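Local coordinates for protein LAR_0958 cell surface adhesin (Lactobacillus reuteri, PDB 4NG0) that probably helps the bacterium stick to mucus, acting as a surface-exposed adhesin built from repeats of which this is one, at residues 59-64 and 85-90. Numbering follows the deposited sequence.
Sequences YTLSLN and GSYTYT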
loop_
_atom_site.group_PDB
_atom_site.type_symbol
_atom_site.label_atom_id
_atom_site.label_comp_id
_atom_site.label_asym_id
_atom_site.label_seq_id
_atom_site.Cartn_x
_atom_site.Cartn_y
_atom_site.Cartn_z
ATOM N N TYR A 59 5.834 10.013 0.900
ATOM C CA TYR A 59 6.093 8.755 1.594
ATOM C C TYR A 59 5.794 7.567 0.699
ATOM O O TYR A 59 5.095 7.698 -0.310
ATOM C CB TYR A 59 5.185 8.661 2.831
ATOM C CG TYR A 59 5.324 9.834 3.767
ATOM C CD1 TYR A 59 4.454 10.922 3.704
ATOM C CD2 TYR A 59 6.335 9.860 4.705
ATOM C CE1 TYR A 59 4.592 11.998 4.562
ATOM C CE2 TYR A 59 6.488 10.940 5.579
ATOM C CZ TYR A 59 5.607 11.997 5.502
ATOM O OH TYR A 59 5.739 13.073 6.366
ATOM N N THR A 60 6.292 6.393 1.075
ATOM C CA THR A 60 5.892 5.162 0.403
ATOM C C THR A 60 5.422 4.112 1.391
ATOM O O THR A 60 5.707 4.192 2.585
ATOM C CB THR A 60 7.022 4.556 -0.463
ATOM O OG1 THR A 60 8.112 4.151 0.372
ATOM C CG2 THR A 60 7.516 5.560 -1.480
ATOM N N LEU A 61 4.676 3.138 0.885
ATOM C CA LEU A 61 4.322 1.949 1.641
ATOM C C LEU A 61 4.711 0.736 0.825
ATOM O O LEU A 61 4.754 0.803 -0.404
ATOM C CB LEU A 61 2.822 1.877 1.915
ATOM C CG LEU A 61 2.260 2.928 2.867
ATOM C CD1 LEU A 61 1.647 4.091 2.079
ATOM C CD2 LEU A 61 1.239 2.293 3.801
ATOM N N SER A 62 4.957 -0.378 1.508
ATOM C CA SER A 62 5.290 -1.633 0.842
ATOM C C SER A 62 4.445 -2.748 1.420
ATOM O O SER A 62 4.105 -2.737 2.606
ATOM C CB SER A 62 6.763 -1.982 1.065
ATOM O OG SER A 62 7.627 -1.016 0.502
ATOM N N LEU A 63 4.094 -3.716 0.576
ATOM C CA LEU A 63 3.460 -4.930 1.052
ATOM C C LEU A 63 4.439 -5.612 2.011
ATOM O O LEU A 63 5.618 -5.774 1.684
ATOM C CB LEU A 63 3.141 -5.857 -0.127
ATOM C CG LEU A 63 2.312 -7.097 0.223
ATOM C CD1 LEU A 63 0.847 -6.746 0.444
ATOM C CD2 LEU A 63 2.457 -8.127 -0.901
ATOM N N ASN A 64 3.948 -5.994 3.191
ATOM C CA ASN A 64 4.814 -6.608 4.199
ATOM C C ASN A 64 4.651 -8.129 4.207
ATOM O O ASN A 64 3.897 -8.668 3.400
ATOM C CB ASN A 64 4.585 -5.970 5.580
ATOM C CG ASN A 64 3.165 -6.127 6.081
ATOM O OD1 ASN A 64 2.534 -7.157 5.875
ATOM N ND2 ASN A 64 2.652 -5.099 6.750
ATOM N N GLY A 85 6.434 -4.251 -6.098
ATOM C CA GLY A 85 5.595 -3.088 -6.279
ATOM C C GLY A 85 6.146 -1.811 -5.707
ATOM O O GLY A 85 7.227 -1.784 -5.116
ATOM N N SER A 86 5.379 -0.744 -5.896
ATOM C CA SER A 86 5.712 0.583 -5.404
ATOM C C SER A 86 4.403 1.306 -5.124
ATOM O O SER A 86 3.447 1.156 -5.865
ATOM C CB SER A 86 6.535 1.347 -6.454
ATOM O OG SER A 86 6.848 2.669 -6.025
ATOM N N TYR A 87 4.356 2.083 -4.046
ATOM C CA TYR A 87 3.146 2.826 -3.718
ATOM C C TYR A 87 3.540 4.131 -3.052
ATOM O O TYR A 87 4.315 4.128 -2.107
ATOM C CB TYR A 87 2.225 2.018 -2.793
ATOM C CG TYR A 87 0.921 2.732 -2.520
ATOM C CD1 TYR A 87 0.832 3.717 -1.538
ATOM C CD2 TYR A 87 -0.214 2.444 -3.265
ATOM C CE1 TYR A 87 -0.348 4.385 -1.309
ATOM C CE2 TYR A 87 -1.403 3.105 -3.041
ATOM C CZ TYR A 87 -1.461 4.080 -2.061
ATOM O OH TYR A 87 -2.642 4.743 -1.826
ATOM N N THR A 88 3.010 5.242 -3.545
ATOM C CA THR A 88 3.395 6.553 -3.029
ATOM C C THR A 88 2.225 7.325 -2.419
ATOM O O THR A 88 1.180 7.500 -3.053
ATOM C CB THR A 88 4.038 7.413 -4.138
ATOM O OG1 THR A 88 5.185 6.724 -4.656
ATOM C CG2 THR A 88 4.485 8.765 -3.580
ATOM N N TYR A 89 2.410 7.801 -1.192
ATOM C CA TYR A 89 1.388 8.577 -0.493
ATOM C C TYR A 89 1.981 9.930 -0.153
ATOM O O TYR A 89 3.029 10.004 0.500
ATOM C CB TYR A 89 0.939 7.874 0.802
ATOM C CG TYR A 89 -0.334 8.479 1.379
ATOM C CD1 TYR A 89 -0.314 9.740 1.993
ATOM C CD2 TYR A 89 -1.554 7.819 1.281
ATOM C CE1 TYR A 89 -1.453 10.310 2.491
ATOM C CE2 TYR A 89 -2.715 8.395 1.787
ATOM C CZ TYR A 89 -2.653 9.642 2.387
ATOM O OH TYR A 89 -3.796 10.228 2.893
ATOM N N THR A 90 1.321 11.000 -0.598
ATOM C CA THR A 90 1.799 12.351 -0.324
ATOM C C THR A 90 0.886 13.102 0.637
ATOM O O THR A 90 -0.333 13.116 0.475
ATOM C CB THR A 90 1.903 13.153 -1.637
ATOM O OG1 THR A 90 2.783 12.464 -2.533
ATOM C CG2 THR A 90 2.435 14.560 -1.394
HETATM O O HOH W 1 6.690 1.398 -2.176
HETATM O O HOH W 2 7.477 -1.360 -2.166
#
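Tyr59 and Tyr89 form an antiparallel hydrogen-bonded pair. Tyr59 N donates to Tyr89 O at 2.8 Å, and Tyr89 N returns a bond to Tyr59 O, also at 2.8 Å. Tyr59 O also receives a CA-H...O contact from Thr88. The phenol end of the same residue is held too, by a hydrogen bond from Tyr59 OH to Asp55 O. At the next, non-hydrogen-bonded pair, Thr60 CG2 approaches Thr88 OG1 at 4.1 Å; Thr60 OG1 forms its hydrogen bond with Asn46 ND2.

Tyr87 O accepts Leu61 N at 3.2 Å, a longer bond, and Thr60 CA lies 3.1 Å from the same oxygen. Beyond this point the strands part and water takes over. One water donates to Leu61 O at 2.7 Å and accepts from Tyr87 N, so both backbone groups are satisfied without touching. A second links Ser62 OG to Gly85 O.

Leu61 and Tyr87 project in the same direction, and Leu61 CD1 packs 3.7 Å from Tyr87 CD1. Tyr87 CG is anti to the backbone N (chi1 -176°), which carries the ring alongside the leucine. Tyr87 OH hydrogen-bonds to Thr24 OG1, while Phe20 meets the ring edge-to-face. Leu61 CD1 also touches Tyr89 CB.

Strand 83-92 runs between strands 57-63 and 3-12, antiparallel to the first and parallel to the second. The parallel pairing of first and last strands in a mixed sheet is as in the ubiquitin-like beta-grasp fold, to which this domain belongs.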